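Local atomic coordinates of trans-4-hydroxy-L-proline dehydratase (Clostridioides difficile 70-100-2010, PDB entry 6VXC), a protein that catalyses, as a glycyl radical enzyme, the dehydration of trans-4-hydroxy-L-proline to (S)-1-pyrroline-5-carboxylate in the anaerobic breakdown of hydroxyproline. Residues T405-L410 with M741-R746; A425-E430 with D752-Q757. One frame throughout, in Å; residues are numbered along the deposited sequence.

How the contacts relate
Both contacts join the same two helix-strand pairs, one in each layer. Helix 407-418 is followed in the chain by strand 426-428, and helix 734-750 by strand 755-759; contact 2 is the pairing of the two strands in a mixed sheet, and contact 1 the meeting of the two helices that lie against it. Their centres are 11 Å apart, and the layers touch directly: Leu410 CD1 comes within 3.8 Å of Phe426 CE2, and Val745 CG2 within 4.0 Å of Ile756 CG2. Contact 2 faces the active site, with the side chain of Tyr427 about 6 Å from that of Cys454, the probable radical cysteine; contact 1 lies away from the annotated sites.

Contact 1: residues T405-L410 with M741-R746; sequences TPQKFL and MANLVR
Arg746 reaches from helix 734-750 to the start of helix 407-418 and grips Gln407 and Thr405 there, in a helix-helix contact on one side of the mixed sheet that holds strands 396-401 and 755-759. Its tight part combines a polar grip with an apolar patch. Gln407 OE1 takes two bonds from the one guanidinium, from Arg746 NH2 at 2.8 Å and from Arg746 NE at 3.0 Å, a side-on grip on a single oxygen. The amide and guanidinium planes are only 13° apart, so the two groups lie nearly in one plane; NE uses a lone pair of the oxygen, while NH2 comes almost in line with its C=O bond. The same NH2 also donates to Thr405 O at 3.0 Å, this time from above the carbonyl plane. Three bonds to two oxygens thus fix the rotation of the guanidinium, and NH1 adds a fourth by donating to Ser402 O.

The apolar patch is Leu410. With CG anti to the backbone N (chi1 170°), it sends its CD2 branch toward helix 734-750, where CD2 fits between Ala742 CB, at 3.8 Å, and the Arg746 chain, with NE 3.6 Å away; the other branch, CD1, meets Val745 CG1 more distantly. Ile401 of strand 396-401 packs on both Leu410 and Arg746, closing this part toward the sheet.

The outer side is looser. Gln407 and Asn743 do not bond directly across it, Gln407 NE2 and Asn743 OD1 being 4.3 Å apart, and Asn743 is exposed. A water spans the gap instead: it accepts from Gln407 NE2 at 2.7 Å and donates to Asn743 OD1 at 2.6 Å.

Contact 2: residues A425-E430 with D752-Q757; sequences AFYNTE and DGHHIQ
Tyr427 and His755 form a non-hydrogen-bonded pair between strands 426-428 and 755-757, which run antiparallel at 167° with their axes 5.0 Å apart. In the neighbouring hydrogen-bonded pair, Phe426 N donates to Ile756 O at 2.9 Å and Ile756 N returns a bond to Phe426 O at 3.1 Å. Asn428 N to His754 O, at 3.0 Å, continues the ladder beyond Tyr427.

The Tyr427 side chain can be followed outward. Its CB passes 4.2 Å from His754 O, and CG sits anti to the carbonyl carbon (chi1 -57°), which lays the ring alongside His755, both side chains pointing the same way. CD1 meets CD2 and CB of His755; CE1 comes closest, 3.4 Å from His755 CD2; CZ still touches that same carbon. The rings are oblique, with planes 36° apart. At the tip, OH hydrogen-bonds to Cys454 O and Asn362 ND2, while His755 ND1 is bonded to Leu723 N.

Where the strand gives way to helix 429-438, Asn428 works in two directions. Its ND2 donates in the carbonyl plane to Gly753 O at 2.9 Å, and its OD1 weakly caps Glu430 N. Gly753 itself follows Asp752, the C-prime residue of the Schellman motif that ends helix 734-750.

The arrangement is thus the one antiparallel pairing in a mixed sheet whose other neighbours run parallel, consistent with the seam between the two half-barrels of the ten-stranded beta/alpha barrel of glycyl radical enzymes; it joins the PFL-like and glycine radical family regions, with its Tyr427-His755 face beside the probable active-site residues Cys454 and Glu456.

Contact 1: residues T405-L410 with M741-R746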
loop_
_atom_site.group_PDB
_atom_site.type_symbol
_atom_site.label_atom_id
_atom_site.label_comp_id
_atom_site.label_asym_id
_atom_site.label_seq_id
_atom_site.Cartn_x
_atom_site.Cartn_y
_atom_site.Cartn_z
ATOM N N THR A 405 -11.632 9.493 20.945
ATOM C CA THR A 405 -11.040 8.219 21.339
ATOM C C THR A 405 -10.639 8.259 22.811
ATOM O O THR A 405 -9.993 9.212 23.246
ATOM C CB THR A 405 -9.804 7.925 20.482
ATOM O OG1 THR A 405 -10.173 7.827 19.100
ATOM C CG2 THR A 405 -9.094 6.639 20.947
ATOM N N PRO A 406 -10.982 7.244 23.597
ATOM C CA PRO A 406 -10.548 7.222 25.001
ATOM C C PRO A 406 -9.032 7.177 25.116
ATOM O O PRO A 406 -8.346 6.544 24.313
ATOM C CB PRO A 406 -11.207 5.954 25.556
ATOM C CG PRO A 406 -12.349 5.678 24.595
ATOM C CD PRO A 406 -11.893 6.138 23.273
ATOM N N GLN A 407 -8.505 7.910 26.094
ATOM C CA GLN A 407 -7.059 7.931 26.284
ATOM C C GLN A 407 -6.510 6.537 26.566
ATOM O O GLN A 407 -5.387 6.224 26.173
ATOM C CB GLN A 407 -6.688 8.900 27.408
ATOM C CG GLN A 407 -5.193 9.201 27.486
ATOM C CD GLN A 407 -4.719 10.139 26.392
ATOM O OE1 GLN A 407 -5.464 10.457 25.462
ATOM N NE2 GLN A 407 -3.477 10.611 26.515
ATOM N N LYS A 408 -7.289 5.679 27.218
ATOM C CA LYS A 408 -6.826 4.319 27.479
ATOM C C LYS A 408 -6.498 3.580 26.183
ATOM O O LYS A 408 -5.515 2.831 26.115
ATOM C CB LYS A 408 -7.883 3.545 28.269
ATOM C CG LYS A 408 -7.560 2.067 28.462
ATOM C CD LYS A 408 -8.652 1.332 29.258
ATOM C CE LYS A 408 -8.381 -0.164 29.323
ATOM N NZ LYS A 408 -9.545 -0.912 29.859
ATOM N N PHE A 409 -7.319 3.768 25.148
ATOM C CA PHE A 409 -7.061 3.095 23.880
ATOM C C PHE A 409 -5.775 3.617 23.250
ATOM O O PHE A 409 -4.918 2.840 22.827
ATOM C CB PHE A 409 -8.246 3.284 22.935
ATOM C CG PHE A 409 -8.068 2.617 21.585
ATOM C CD1 PHE A 409 -8.338 1.267 21.427
ATOM C CD2 PHE A 409 -7.635 3.342 20.481
ATOM C CE1 PHE A 409 -8.183 0.649 20.192
ATOM C CE2 PHE A 409 -7.468 2.722 19.238
ATOM C CZ PHE A 409 -7.747 1.366 19.098
ATOM N N LEU A 410 -5.614 4.938 23.206
ATOM C CA LEU A 410 -4.388 5.498 22.652
ATOM C C LEU A 410 -3.153 4.985 23.394
ATOM O O LEU A 410 -2.147 4.624 22.770
ATOM C CB LEU A 410 -4.458 7.027 22.697
ATOM C CG LEU A 410 -3.169 7.786 22.381
ATOM C CD1 LEU A 410 -2.635 7.457 20.978
ATOM C CD2 LEU A 410 -3.364 9.301 22.586
ATOM N N MET A 741 4.674 9.889 24.446
ATOM C CA MET A 741 4.283 9.434 23.110
ATOM C C MET A 741 2.842 9.820 22.799
ATOM O O MET A 741 2.551 10.412 21.750
ATOM C CB MET A 741 4.456 7.921 23.011
ATOM C CG MET A 741 5.903 7.463 23.130
ATOM S SD MET A 741 6.094 5.672 23.168
ATOM C CE MET A 741 5.376 5.176 21.569
ATOM N N ALA A 742 1.928 9.470 23.704
ATOM C CA ALA A 742 0.516 9.777 23.529
ATOM C C ALA A 742 0.295 11.265 23.322
ATOM O O ALA A 742 -0.508 11.667 22.480
ATOM C CB ALA A 742 -0.275 9.295 24.749
ATOM N N ASN A 743 0.990 12.093 24.094
ATOM C CA ASN A 743 0.819 13.529 23.979
ATOM C C ASN A 743 1.329 14.048 22.643
ATOM O O ASN A 743 0.763 14.993 22.092
ATOM C CB ASN A 743 1.537 14.231 25.128
ATOM C CG ASN A 743 0.811 14.075 26.467
ATOM O OD1 ASN A 743 -0.316 13.596 26.518
ATOM N ND2 ASN A 743 1.458 14.509 27.550
ATOM N N LEU A 744 2.428 13.482 22.137
ATOM C CA LEU A 744 2.942 13.919 20.844
ATOM C C LEU A 744 1.941 13.609 19.731
ATOM O O LEU A 744 1.692 14.441 18.852
ATOM C CB LEU A 744 4.291 13.247 20.562
ATOM C CG LEU A 744 5.052 13.764 19.327
ATOM C CD1 LEU A 744 5.641 15.152 19.588
ATOM C CD2 LEU A 744 6.110 12.801 18.832
ATOM N N VAL A 745 1.344 12.425 19.776
ATOM C CA VAL A 745 0.326 12.060 18.793
ATOM C C VAL A 745 -0.832 13.049 18.838
ATOM O O VAL A 745 -1.251 13.580 17.803
ATOM C CB VAL A 745 -0.139 10.612 19.022
ATOM C CG1 VAL A 745 -1.326 10.266 18.122
ATOM C CG2 VAL A 745 1.011 9.655 18.753
ATOM N N ARG A 746 -1.355 13.307 20.047
ATOM C CA ARG A 746 -2.467 14.243 20.236
ATOM C C ARG A 746 -2.105 15.653 19.786
ATOM O O ARG A 746 -2.942 16.368 19.223
ATOM C CB ARG A 746 -2.900 14.290 21.712
ATOM C CG ARG A 746 -3.549 13.050 22.280
ATOM C CD ARG A 746 -5.028 13.021 22.059
ATOM N NE ARG A 746 -5.661 11.995 22.876
ATOM C CZ ARG A 746 -6.785 11.381 22.525
ATOM N NH1 ARG A 746 -7.374 11.701 21.379
ATOM N NH2 ARG A 746 -7.298 10.428 23.286
HETATM O O HOH W 1 -2.389 12.773 25.217
#

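Contact 2: residues A425-E430 with D752-Q757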
loop_
_atom_site.group_PDB
_atom_site.type_symbol
_atom_site.label_atom_id
_atom_site.label_comp_id
_atom_site.label_asym_id
_atom_site.label_seq_id
_atom_site.Cartn_x
_atom_site.Cartn_y
_atom_site.Cartn_z
ATOM N N ALA A 425 0.915 2.125 13.403
ATOM C CA ALA A 425 0.952 3.531 13.057
ATOM C C ALA A 425 -0.328 4.194 13.563
ATOM O O ALA A 425 -1.333 3.530 13.831
ATOM C CB ALA A 425 1.085 3.722 11.548
ATOM N N PHE A 426 -0.294 5.517 13.648
ATOM C CA PHE A 426 -1.401 6.317 14.154
ATOM C C PHE A 426 -1.930 7.217 13.044
ATOM O O PHE A 426 -1.150 7.915 12.395
ATOM C CB PHE A 426 -0.953 7.163 15.361
ATOM C CG PHE A 426 -0.362 6.349 16.500
ATOM C CD1 PHE A 426 0.973 5.973 16.485
ATOM C CD2 PHE A 426 -1.141 5.977 17.581
ATOM C CE1 PHE A 426 1.521 5.226 17.529
ATOM C CE2 PHE A 426 -0.605 5.237 18.619
ATOM C CZ PHE A 426 0.728 4.852 18.595
ATOM N N TYR A 427 -3.250 7.223 12.850
ATOM C CA TYR A 427 -3.917 8.051 11.851
ATOM C C TYR A 427 -4.950 8.947 12.519
ATOM O O TYR A 427 -5.649 8.514 13.439
ATOM C CB TYR A 427 -4.623 7.205 10.770
ATOM C CG TYR A 427 -3.724 6.240 10.041
ATOM C CD1 TYR A 427 -2.844 6.694 9.064
ATOM C CD2 TYR A 427 -3.774 4.879 10.312
ATOM C CE1 TYR A 427 -2.001 5.823 8.398
ATOM C CE2 TYR A 427 -2.945 3.994 9.654
ATOM C CZ TYR A 427 -2.058 4.473 8.693
ATOM O OH TYR A 427 -1.246 3.589 8.038
ATOM N N ASN A 428 -5.067 10.178 12.021
ATOM C CA ASN A 428 -5.943 11.206 12.587
ATOM C C ASN A 428 -7.334 11.090 11.965
ATOM O O ASN A 428 -7.542 11.468 10.807
ATOM C CB ASN A 428 -5.344 12.590 12.354
ATOM C CG ASN A 428 -6.184 13.711 12.947
ATOM O OD1 ASN A 428 -7.308 13.493 13.383
ATOM N ND2 ASN A 428 -5.614 14.914 12.999
ATOM N N THR A 429 -8.289 10.580 12.744
ATOM C CA THR A 429 -9.648 10.386 12.239
ATOM C C THR A 429 -10.251 11.685 11.721
ATOM O O THR A 429 -10.906 11.695 10.668
ATOM C CB THR A 429 -10.538 9.786 13.329
ATOM O OG1 THR A 429 -10.086 8.468 13.656
ATOM C CG2 THR A 429 -12.000 9.764 12.888
ATOM N N GLU A 430 -10.056 12.788 12.440
ATOM C CA GLU A 430 -10.648 14.043 11.983
ATOM C C GLU A 430 -10.015 14.514 10.681
ATOM O O GLU A 430 -10.707 15.094 9.845
ATOM C CB GLU A 430 -10.555 15.134 13.054
ATOM C CG GLU A 430 -11.708 15.029 14.061
ATOM C CD GLU A 430 -11.541 13.831 14.981
ATOM O OE1 GLU A 430 -10.505 13.791 15.657
ATOM O OE2 GLU A 430 -12.409 12.924 14.993
ATOM N N ASP A 752 -4.045 19.002 13.046
ATOM C CA ASP A 752 -4.558 18.376 11.824
ATOM C C ASP A 752 -3.496 17.632 11.021
ATOM O O ASP A 752 -3.665 17.425 9.826
ATOM C CB ASP A 752 -5.277 19.413 10.951
ATOM C CG ASP A 752 -6.560 19.909 11.593
ATOM O OD1 ASP A 752 -7.194 19.108 12.310
ATOM O OD2 ASP A 752 -6.897 21.093 11.441
ATOM N N GLY A 753 -2.418 17.198 11.664
ATOM C CA GLY A 753 -1.523 16.252 11.029
ATOM C C GLY A 753 -2.243 14.953 10.727
ATOM O O GLY A 753 -3.203 14.591 11.386
ATOM N N HIS A 754 -1.799 14.279 9.671
ATOM C CA HIS A 754 -2.487 13.112 9.138
ATOM C C HIS A 754 -2.069 11.802 9.804
ATOM O O HIS A 754 -2.918 10.953 10.099
ATOM C CB HIS A 754 -2.235 13.028 7.625
ATOM C CG HIS A 754 -2.809 11.809 6.989
ATOM N ND1 HIS A 754 -4.144 11.680 6.692
ATOM C CD2 HIS A 754 -2.226 10.648 6.615
ATOM C CE1 HIS A 754 -4.357 10.499 6.138
ATOM N NE2 HIS A 754 -3.210 9.849 6.089
ATOM N N HIS A 755 -0.770 11.614 10.027
ATOM C CA HIS A 755 -0.220 10.309 10.350
ATOM C C HIS A 755 1.114 10.470 11.062
ATOM O O HIS A 755 1.889 11.372 10.745
ATOM C CB HIS A 755 -0.029 9.482 9.073
ATOM C CG HIS A 755 1.005 8.407 9.193
ATOM N ND1 HIS A 755 2.342 8.617 8.927
ATOM C CD2 HIS A 755 0.891 7.109 9.550
ATOM C CE1 HIS A 755 3.006 7.489 9.105
ATOM N NE2 HIS A 755 2.146 6.557 9.483
ATOM N N ILE A 756 1.393 9.560 11.994
ATOM C CA ILE A 756 2.721 9.448 12.583
ATOM C C ILE A 756 2.932 8.000 13.012
ATOM O O ILE A 756 1.992 7.314 13.432
ATOM C CB ILE A 756 2.906 10.462 13.747
ATOM C CG1 ILE A 756 4.380 10.596 14.169
ATOM C CG2 ILE A 756 2.031 10.127 14.950
ATOM C CD1 ILE A 756 4.614 11.800 15.057
ATOM N N GLN A 757 4.179 7.539 12.906
ATOM C CA GLN A 757 4.552 6.191 13.317
ATOM C C GLN A 757 5.986 6.233 13.848
ATOM O O GLN A 757 6.776 7.082 13.439
ATOM C CB GLN A 757 4.438 5.207 12.160
ATOM C CG GLN A 757 5.383 5.514 11.017
ATOM C CD GLN A 757 5.042 4.740 9.750
ATOM O OE1 GLN A 757 3.886 4.362 9.531
ATOM N NE2 GLN A 757 6.053 4.456 8.936
#